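Local atomic coordinates of scyllo-inositol 2-dehydrogenase (NADP(+)) IolW (Bacillus subtilis subsp. subtilis, PDB entry 3GDO), a protein that catalyses the reversible NADPH-dependent reduction of scyllo-inosose to scyllo-inositol and cannot use NADH in place of NADPH. Residues P193-A198 with T216-K221; N147-S152 with L222-Y227; I33-T38 with D50-H55. All blocks are in the same frame, centred on the assembly; numbering follows the deposited sequence.

From the N terminus, interaction 3 comes first: I33-T38 meets D50-H55 after a short loop through helix 41-47, closing a beta-alpha-beta unit at one border of the parallel Rossmann sheet. The chain then completes the Rossmann sheet before entering the C-terminal alpha/beta domain. Interaction 2 opens with N147-S152 and closes 70 residues later with L222-Y227. Within that long loop lies the whole of interaction 1, the hairpin pairing of P193-A198 with T216-K221, whose last residue runs straight into L222. Interactions 1 and 2 therefore share one mixed sheet, with L217 N bonded to A224 O. Interaction 3 is separate, its centre about 43 Å from that of interaction 2.

Interaction 1: residues P193-A198 with T216-K221; sequences PKAVTA and TLDYGK
One face of the Y219 phenol ring carries P193, whose CB sits over the ring centre in a CH-pi contact, 3.8 Å from the centroid and only 13° off the normal. P193 CA and N lie nearer the CE1 side of the ring. P193 CG lies 3.8 Å from L217 CG, so the proline fills the corner between the ring face and the leucine side chain. Replacing Y219 by an alanine would probably leave P193 without the surface under its CB and G191 O without the phenol hydroxyl it now receives.

K194 N donates to D218 O at 2.7 Å, nearly in line with the carbonyl bond, and D218 N answers to A195 O at 2.9 Å. Further along, T197 and T216 form an antiparallel hydrogen-bonded pair, in which T216 N reaches T197 O at 2.7 Å. A water also donates to T197 O and lies 2.7 Å from T216 OG1, bridging the two strands. The carboxylate of D218 swings over toward K194, with CG opposite the backbone N (chi1 178°). Its OD1 accepts G220 N at 2.8 Å, making an Asx turn as the strand ends, and also takes Q223 NE2. K194 NZ approaches OD2 only as a long salt bridge, 3.7 Å.

The hairpin lies in the mixed sheet of the C-terminal domain, with strand 222-228 on the far side of strand 212-219. Helix 323-342 covers P193 and V196 through I332, while helix 174-190 packs on Y219 and P193 through L187. T197 and D218, on the other face, touch T197 and K343 of the second subunit.

Interaction 2: residues N147-S152 with L222-Y227; sequences NTYQVS and LQAILY
V151 and L226 pack closely side by side, pointing the same way from neighbouring parallel strands, with V151 CB 3.7 Å from L226 CD2. On the opposite face Q150 and I225 run together in the same manner, Q150 CG resting 3.8 Å from I225 CB. The backbone bonds between these pairs are short: I225 N reaches Y149 O at 2.7 Å, and V151 N meets I225 O at 2.9 Å. S152 CB lies over one face of the Y227 ring, but the two are modelled too close together for the detail to be trusted.

Looser contacts mark the start of the ladder. Q223 N bonds to N147 O at 3.1 Å from 38° above the carbonyl plane. L222, partly exposed, turns its CG opposite the backbone N (chi1 169°) and lays CD1 beside the N147 carbonyl. The Y149 ring offers only an edge to A224, its CD2 4.3 Å from A224 CB, and packs edge-to-face with F190 of helix 174-190. Even so, this end is steadied by a classic beta bulge, N147 and T148 both facing H242, and by T148 OG1 donating to N147 OD1 at 2.7 Å.

Chemically this buried parallel ladder has a largely apolar face (Y149, V151, A224, L226) and a more polar one (T148, Q150, S152, Q223). Inward backbone groups satisfy one another; outward ones such as Q150 and A224 bond to Q240 and L217 of the flanking strands. S152 OG bonds to P237 O, and N147 ND2 to I231 O of the second subunit. Q150 and Y227 pack on Y227 and Q150 of that subunit, so the polar face meets the dimer partner while the apolar one lies on helix 174-190.

Interaction 3: residues I33-T38 with D50-H55; sequences ISKIMT and DAEVVH
S34 O receives E52 N at 2.8 Å, the shortest bond of this parallel pairing, and A51 CA approaches the same oxygen as a weaker CH donor. The next carbonyl is also met twice: E52 O accepts I36 N at 3.1 Å, while K35 CA lies 3.3 Å from it. The ladder goes on through V54 N to I36 O and ends with T38 N on V54 O at 3.2 Å. Beyond it the H55 imidazole presents its edge to T38 O, with ND1 giving a weak bond, 3.0 Å long but bent to 127°.

K35 and E52 extend side by side in the same direction, yet K35 NZ stays 4.5 Å from E52 OE1, beyond a salt bridge. The ammonium instead pairs with D63 and donates to E59 O, so E52 probably contributes only a diffuse attraction. The methylenes of K35 cross V54 at about a right angle, with CD 3.9 Å from V54 CG1. On the face bearing I36 and V53, V53 CG1 meets the T38 methyl CG2 at 4.0 Å.

Strand 52-54 borders the Rossmann sheet, and strand 31-37 joins it to strand 6-11. Helix 41-47 completes the right-handed beta-alpha-beta crossover, its V44 packing on I36, T38 and V53, while helix 58-61 covers K35 and V54 through I60. T38, just past the C-terminal end of strand 31-37, touches Y13 of the glycine-rich turn, consistent with the end of the sheet where Rossmann dehydrogenases bind their dinucleotide.

Interaction 1: residues P193-A198 with T216-K221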
loop_
_atom_site.group_PDB
_atom_site.type_symbol
_atom_site.label_atom_id
_atom_site.label_comp_id
_atom_site.label_asym_id
_atom_site.label_seq_id
_atom_site.Cartn_x
_atom_site.Cartn_y
_atom_site.Cartn_z
ATOM N N PRO B 193 5.281 -17.862 -2.955
ATOM C CA PRO B 193 5.171 -17.048 -4.158
ATOM C C PRO B 193 6.227 -17.452 -5.189
ATOM O O PRO B 193 7.106 -18.251 -4.903
ATOM C CB PRO B 193 5.465 -15.628 -3.644
ATOM C CG PRO B 193 6.440 -15.848 -2.525
ATOM C CD PRO B 193 5.992 -17.149 -1.867
ATOM N N LYS B 194 6.179 -16.888 -6.382
ATOM C CA LYS B 194 7.241 -17.216 -7.306
ATOM C C LYS B 194 8.373 -16.209 -7.314
ATOM O O LYS B 194 9.432 -16.493 -7.865
ATOM C CB LYS B 194 6.734 -17.502 -8.699
ATOM C CG LYS B 194 5.751 -16.544 -9.282
ATOM C CD LYS B 194 5.203 -17.221 -10.547
ATOM C CE LYS B 194 4.049 -16.462 -11.192
ATOM N NZ LYS B 194 4.554 -15.280 -11.955
ATOM N N ALA B 195 8.167 -15.052 -6.674
ATOM C CA ALA B 195 9.222 -14.068 -6.605
ATOM C C ALA B 195 8.946 -13.086 -5.484
ATOM O O ALA B 195 7.810 -13.020 -4.973
ATOM C CB ALA B 195 9.394 -13.362 -7.951
ATOM N N VAL B 196 9.993 -12.368 -5.072
ATOM C CA VAL B 196 9.886 -11.360 -4.013
ATOM C C VAL B 196 10.596 -10.129 -4.534
ATOM O O VAL B 196 11.718 -10.229 -5.060
ATOM C CB VAL B 196 10.583 -11.831 -2.704
ATOM C CG1 VAL B 196 10.592 -10.737 -1.605
ATOM C CG2 VAL B 196 9.959 -13.118 -2.178
ATOM N N THR B 197 9.950 -8.971 -4.416
ATOM C CA THR B 197 10.594 -7.695 -4.756
ATOM C C THR B 197 10.503 -6.828 -3.486
ATOM O O THR B 197 9.425 -6.713 -2.876
ATOM C CB THR B 197 9.930 -7.056 -5.986
ATOM O OG1 THR B 197 9.930 -7.987 -7.085
ATOM C CG2 THR B 197 10.658 -5.734 -6.430
ATOM N N ALA B 198 11.602 -6.228 -3.045
ATOM C CA ALA B 198 11.528 -5.582 -1.726
ATOM C C ALA B 198 12.439 -4.381 -1.592
ATOM O O ALA B 198 13.483 -4.298 -2.239
ATOM C CB ALA B 198 11.842 -6.612 -0.620
ATOM N N THR B 216 6.852 -7.120 -2.007
ATOM C CA THR B 216 5.851 -7.650 -2.921
ATOM C C THR B 216 6.125 -9.146 -3.139
ATOM O O THR B 216 7.230 -9.522 -3.621
ATOM C CB THR B 216 5.875 -6.919 -4.298
ATOM O OG1 THR B 216 5.620 -5.512 -4.109
ATOM C CG2 THR B 216 4.841 -7.526 -5.264
ATOM N N LEU B 217 5.157 -9.970 -2.781
ATOM C CA LEU B 217 5.191 -11.420 -3.099
ATOM C C LEU B 217 4.353 -11.743 -4.328
ATOM O O LEU B 217 3.121 -11.527 -4.351
ATOM C CB LEU B 217 4.773 -12.290 -1.909
ATOM C CG LEU B 217 5.773 -12.502 -0.761
ATOM C CD1 LEU B 217 6.281 -11.215 -0.134
ATOM C CD2 LEU B 217 5.156 -13.386 0.351
ATOM N N ASP B 218 5.057 -12.227 -5.355
ATOM C CA ASP B 218 4.497 -12.373 -6.679
ATOM C C ASP B 218 3.849 -13.753 -6.782
ATOM O O ASP B 218 4.546 -14.774 -6.772
ATOM C CB ASP B 218 5.612 -12.172 -7.740
ATOM C CG ASP B 218 5.117 -12.359 -9.201
ATOM O OD1 ASP B 218 3.894 -12.479 -9.463
ATOM O OD2 ASP B 218 5.993 -12.390 -10.098
ATOM N N TYR B 219 2.526 -13.776 -6.823
ATOM C CA TYR B 219 1.791 -15.010 -7.091
ATOM C C TYR B 219 1.074 -14.894 -8.453
ATOM O O TYR B 219 -0.025 -15.376 -8.589
ATOM C CB TYR B 219 0.737 -15.238 -6.027
ATOM C CG TYR B 219 1.243 -15.495 -4.611
ATOM C CD1 TYR B 219 1.402 -16.815 -4.122
ATOM C CD2 TYR B 219 1.524 -14.435 -3.746
ATOM C CE1 TYR B 219 1.840 -17.064 -2.800
ATOM C CE2 TYR B 219 1.939 -14.671 -2.427
ATOM C CZ TYR B 219 2.111 -15.985 -1.963
ATOM O OH TYR B 219 2.537 -16.186 -0.674
ATOM N N GLY B 220 1.662 -14.204 -9.428
ATOM C CA GLY B 220 1.048 -14.101 -10.771
ATOM C C GLY B 220 -0.078 -13.078 -10.761
ATOM O O GLY B 220 0.156 -11.863 -10.637
ATOM N N LYS B 221 -1.304 -13.557 -10.894
ATOM C CA LYS B 221 -2.453 -12.679 -10.881
ATOM C C LYS B 221 -2.600 -12.052 -9.478
ATOM O O LYS B 221 -2.873 -10.845 -9.351
ATOM C CB LYS B 221 -3.699 -13.453 -11.273
ATOM C CG LYS B 221 -4.943 -12.580 -11.298
ATOM C CD LYS B 221 -6.195 -13.415 -11.602
ATOM C CE LYS B 221 -7.442 -12.642 -11.176
ATOM N NZ LYS B 221 -8.683 -13.412 -11.448
HETATM O O HOH W 1 7.721 -4.156 -2.998
#

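Interaction 2: residues N147-S152 with L222-Y227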
loop_
_atom_site.group_PDB
_atom_site.type_symbol
_atom_site.label_atom_id
_atom_site.label_comp_id
_atom_site.label_asym_id
_atom_site.label_seq_id
_atom_site.Cartn_x
_atom_site.Cartn_y
_atom_site.Cartn_z
ATOM N N ASN B 147 -7.324 -11.302 -5.426
ATOM C CA ASN B 147 -6.364 -10.837 -6.429
ATOM C C ASN B 147 -5.303 -9.898 -5.831
ATOM O O ASN B 147 -4.227 -9.738 -6.385
ATOM C CB ASN B 147 -7.090 -10.194 -7.632
ATOM C CG ASN B 147 -7.879 -8.950 -7.255
ATOM O OD1 ASN B 147 -7.299 -7.909 -6.896
ATOM N ND2 ASN B 147 -9.194 -9.037 -7.337
ATOM N N THR B 148 -5.634 -9.273 -4.707
ATOM C CA THR B 148 -4.736 -8.319 -4.058
ATOM C C THR B 148 -4.864 -8.486 -2.551
ATOM O O THR B 148 -6.002 -8.493 -1.991
ATOM C CB THR B 148 -5.083 -6.841 -4.441
ATOM O OG1 THR B 148 -5.072 -6.689 -5.853
ATOM C CG2 THR B 148 -4.065 -5.866 -3.889
ATOM N N TYR B 149 -3.713 -8.544 -1.877
ATOM C CA TYR B 149 -3.680 -8.841 -0.427
ATOM C C TYR B 149 -2.623 -7.952 0.190
ATOM O O TYR B 149 -1.405 -8.172 0.005
ATOM C CB TYR B 149 -3.349 -10.348 -0.204
ATOM C CG TYR B 149 -3.287 -10.762 1.261
ATOM C CD1 TYR B 149 -4.452 -11.083 1.977
ATOM C CD2 TYR B 149 -2.059 -10.873 1.928
ATOM C CE1 TYR B 149 -4.393 -11.472 3.327
ATOM C CE2 TYR B 149 -1.980 -11.285 3.260
ATOM C CZ TYR B 149 -3.139 -11.566 3.959
ATOM O OH TYR B 149 -3.034 -11.939 5.272
ATOM N N GLN B 150 -3.069 -6.904 0.866
ATOM C CA GLN B 150 -2.147 -5.822 1.281
ATOM C C GLN B 150 -2.237 -5.672 2.762
ATOM O O GLN B 150 -3.339 -5.470 3.309
ATOM C CB GLN B 150 -2.519 -4.477 0.639
ATOM C CG GLN B 150 -2.263 -4.431 -0.846
ATOM C CD GLN B 150 -2.726 -3.113 -1.490
ATOM O OE1 GLN B 150 -3.586 -2.397 -0.943
ATOM N NE2 GLN B 150 -2.174 -2.807 -2.678
ATOM N N VAL B 151 -1.093 -5.800 3.418
ATOM C CA VAL B 151 -1.077 -5.808 4.890
ATOM C C VAL B 151 -0.070 -4.778 5.352
ATOM O O VAL B 151 1.076 -4.739 4.837
ATOM C CB VAL B 151 -0.710 -7.231 5.475
ATOM C CG1 VAL B 151 -0.885 -7.242 6.963
ATOM C CG2 VAL B 151 -1.602 -8.296 4.830
ATOM N N SER B 152 -0.478 -3.916 6.272
ATOM C CA SER B 152 0.530 -2.991 6.846
ATOM C C SER B 152 0.719 -3.142 8.320
ATOM O O SER B 152 -0.209 -3.487 9.056
ATOM C CB SER B 152 0.278 -1.527 6.480
ATOM O OG SER B 152 -0.752 -0.974 7.237
ATOM N N LEU B 222 -2.406 -12.876 -8.453
ATOM C CA LEU B 222 -2.418 -12.448 -7.046
ATOM C C LEU B 222 -1.124 -11.713 -6.671
ATOM O O LEU B 222 0.006 -12.209 -6.917
ATOM C CB LEU B 222 -2.623 -13.647 -6.111
ATOM C CG LEU B 222 -2.420 -13.475 -4.592
ATOM C CD1 LEU B 222 -3.358 -12.379 -4.054
ATOM C CD2 LEU B 222 -2.627 -14.800 -3.794
ATOM N N GLN B 223 -1.287 -10.524 -6.077
ATOM C CA GLN B 223 -0.117 -9.748 -5.587
ATOM C C GLN B 223 -0.308 -9.526 -4.107
ATOM O O GLN B 223 -1.386 -9.065 -3.681
ATOM C CB GLN B 223 0.039 -8.409 -6.327
ATOM C CG GLN B 223 0.305 -8.573 -7.818
ATOM C CD GLN B 223 1.713 -9.102 -8.082
ATOM O OE1 GLN B 223 2.688 -8.619 -7.527
ATOM N NE2 GLN B 223 1.808 -10.132 -8.912
ATOM N N ALA B 224 0.685 -9.928 -3.324
ATOM C CA ALA B 224 0.613 -9.813 -1.865
ATOM C C ALA B 224 1.620 -8.743 -1.530
ATOM O O ALA B 224 2.786 -8.835 -1.970
ATOM C CB ALA B 224 0.970 -11.148 -1.176
ATOM N N ILE B 225 1.182 -7.711 -0.792
ATOM C CA ILE B 225 2.047 -6.556 -0.544
ATOM C C ILE B 225 2.144 -6.432 0.970
ATOM O O ILE B 225 1.107 -6.288 1.620
ATOM C CB ILE B 225 1.445 -5.224 -1.100
ATOM C CG1 ILE B 225 1.086 -5.271 -2.600
ATOM C CG2 ILE B 225 2.314 -3.994 -0.675
ATOM C CD1 ILE B 225 2.161 -5.622 -3.533
ATOM N N LEU B 226 3.357 -6.470 1.530
ATOM C CA LEU B 226 3.514 -6.479 2.996
ATOM C C LEU B 226 4.497 -5.401 3.357
ATOM O O LEU B 226 5.616 -5.365 2.814
ATOM C CB LEU B 226 4.043 -7.822 3.509
ATOM C CG LEU B 226 3.274 -9.060 3.069
ATOM C CD1 LEU B 226 4.134 -10.315 3.320
ATOM C CD2 LEU B 226 1.950 -9.143 3.809
ATOM N N TYR B 227 4.057 -4.483 4.222
ATOM C CA TYR B 227 4.856 -3.296 4.463
ATOM C C TYR B 227 4.667 -2.779 5.859
ATOM O O TYR B 227 3.664 -3.087 6.529
ATOM C CB TYR B 227 4.568 -2.218 3.405
ATOM C CG TYR B 227 3.192 -1.618 3.456
ATOM C CD1 TYR B 227 2.950 -0.467 4.221
ATOM C CD2 TYR B 227 2.113 -2.201 2.732
ATOM C CE1 TYR B 227 1.699 0.097 4.266
ATOM C CE2 TYR B 227 0.826 -1.628 2.779
ATOM C CZ TYR B 227 0.637 -0.472 3.544
ATOM O OH TYR B 227 -0.599 0.138 3.623
#

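Interaction 3: residues I33-T38 with D50-H55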
loop_
_atom_site.group_PDB
_atom_site.type_symbol
_atom_site.label_atom_id
_atom_site.label_comp_id
_atom_site.label_asym_id
_atom_site.label_seq_id
_atom_site.Cartn_x
_atom_site.Cartn_y
_atom_site.Cartn_z
ATOM N N ILE B 33 4.243 -26.930 34.188
ATOM C CA ILE B 33 5.509 -26.210 34.122
ATOM C C ILE B 33 6.391 -26.752 35.232
ATOM O O ILE B 33 6.094 -26.525 36.389
ATOM C CB ILE B 33 5.340 -24.682 34.284
ATOM C CG1 ILE B 33 4.545 -24.087 33.105
ATOM C CG2 ILE B 33 6.697 -24.019 34.277
ATOM C CD1 ILE B 33 3.046 -23.941 33.370
ATOM N N SER B 34 7.454 -27.470 34.884
ATOM C CA SER B 34 8.317 -28.118 35.890
ATOM C C SER B 34 9.566 -27.319 36.203
ATOM O O SER B 34 9.929 -27.148 37.373
ATOM C CB SER B 34 8.733 -29.531 35.460
ATOM O OG SER B 34 7.582 -30.356 35.384
ATOM N N LYS B 35 10.245 -26.864 35.157
ATOM C CA LYS B 35 11.491 -26.141 35.341
ATOM C C LYS B 35 11.555 -24.875 34.469
ATOM O O LYS B 35 10.971 -24.815 33.374
ATOM C CB LYS B 35 12.661 -27.044 35.029
ATOM C CG LYS B 35 12.814 -28.227 36.019
ATOM C CD LYS B 35 14.123 -28.953 35.794
ATOM C CE LYS B 35 14.352 -29.960 36.929
ATOM N NZ LYS B 35 15.530 -30.792 36.546
ATOM N N ILE B 36 12.253 -23.862 34.983
ATOM C CA ILE B 36 12.498 -22.611 34.241
ATOM C C ILE B 36 13.942 -22.214 34.464
ATOM O O ILE B 36 14.382 -22.110 35.609
ATOM C CB ILE B 36 11.562 -21.487 34.680
ATOM C CG1 ILE B 36 10.104 -21.940 34.639
ATOM C CG2 ILE B 36 11.827 -20.181 33.862
ATOM C CD1 ILE B 36 9.116 -20.922 35.184
ATOM N N MET B 37 14.672 -22.035 33.360
ATOM C CA MET B 37 16.061 -21.604 33.380
ATOM C C MET B 37 16.117 -20.061 33.408
ATOM O O MET B 37 15.786 -19.417 32.412
ATOM C CB MET B 37 16.819 -22.165 32.162
ATOM C CG MET B 37 18.329 -22.056 32.279
ATOM S SD MET B 37 19.324 -22.396 30.828
ATOM C CE MET B 37 18.771 -21.187 29.664
ATOM N N THR B 38 16.526 -19.488 34.551
ATOM C CA THR B 38 16.492 -18.022 34.773
ATOM C C THR B 38 17.193 -17.660 36.096
ATOM O O THR B 38 17.275 -18.484 37.018
ATOM C CB THR B 38 15.006 -17.490 34.793
ATOM O OG1 THR B 38 14.966 -16.059 34.753
ATOM C CG2 THR B 38 14.214 -18.018 36.025
ATOM N N ASP B 50 5.258 -23.901 42.245
ATOM C CA ASP B 50 5.698 -25.296 42.157
ATOM C C ASP B 50 6.809 -25.556 41.148
ATOM O O ASP B 50 7.325 -26.679 41.075
ATOM C CB ASP B 50 4.528 -26.206 41.803
ATOM C CG ASP B 50 3.512 -26.305 42.913
ATOM O OD1 ASP B 50 3.906 -26.199 44.098
ATOM O OD2 ASP B 50 2.314 -26.475 42.606
ATOM N N ALA B 51 7.159 -24.557 40.347
ATOM C CA ALA B 51 8.225 -24.736 39.370
ATOM C C ALA B 51 9.570 -24.767 40.082
ATOM O O ALA B 51 9.707 -24.218 41.158
ATOM C CB ALA B 51 8.175 -23.615 38.327
ATOM N N GLU B 52 10.565 -25.410 39.500
ATOM C CA GLU B 52 11.887 -25.354 40.059
ATOM C C GLU B 52 12.734 -24.421 39.179
ATOM O O GLU B 52 12.778 -24.582 37.946
ATOM C CB GLU B 52 12.490 -26.763 40.165
ATOM C CG GLU B 52 14.030 -26.832 40.289
ATOM C CD GLU B 52 14.553 -28.258 40.440
ATOM O OE1 GLU B 52 15.793 -28.485 40.365
ATOM O OE2 GLU B 52 13.710 -29.170 40.632
ATOM N N VAL B 53 13.396 -23.443 39.804
ATOM C CA VAL B 53 14.357 -22.634 39.070
ATOM C C VAL B 53 15.667 -23.386 38.926
ATOM O O VAL B 53 16.119 -24.061 39.862
ATOM C CB VAL B 53 14.607 -21.268 39.732
ATOM C CG1 VAL B 53 15.542 -20.438 38.868
ATOM C CG2 VAL B 53 13.313 -20.543 39.886
ATOM N N VAL B 54 16.269 -23.279 37.748
ATOM C CA VAL B 54 17.556 -23.870 37.470
ATOM C C VAL B 54 18.370 -22.791 36.755
ATOM O O VAL B 54 17.796 -21.857 36.196
ATOM C CB VAL B 54 17.436 -25.179 36.585
ATOM C CG1 VAL B 54 16.406 -26.127 37.155
ATOM C CG2 VAL B 54 17.084 -24.867 35.133
ATOM N N HIS B 55 19.691 -22.923 36.759
ATOM C CA HIS B 55 20.552 -21.943 36.098
ATOM C C HIS B 55 21.421 -22.574 35.026
ATOM O O HIS B 55 22.100 -21.877 34.285
ATOM C CB HIS B 55 21.398 -21.139 37.131
ATOM C CG HIS B 55 20.617 -20.727 38.345
ATOM N ND1 HIS B 55 19.600 -19.790 38.294
ATOM C CD2 HIS B 55 20.654 -21.175 39.626
ATOM C CE1 HIS B 55 19.059 -19.667 39.496
ATOM N NE2 HIS B 55 19.680 -20.494 40.321
#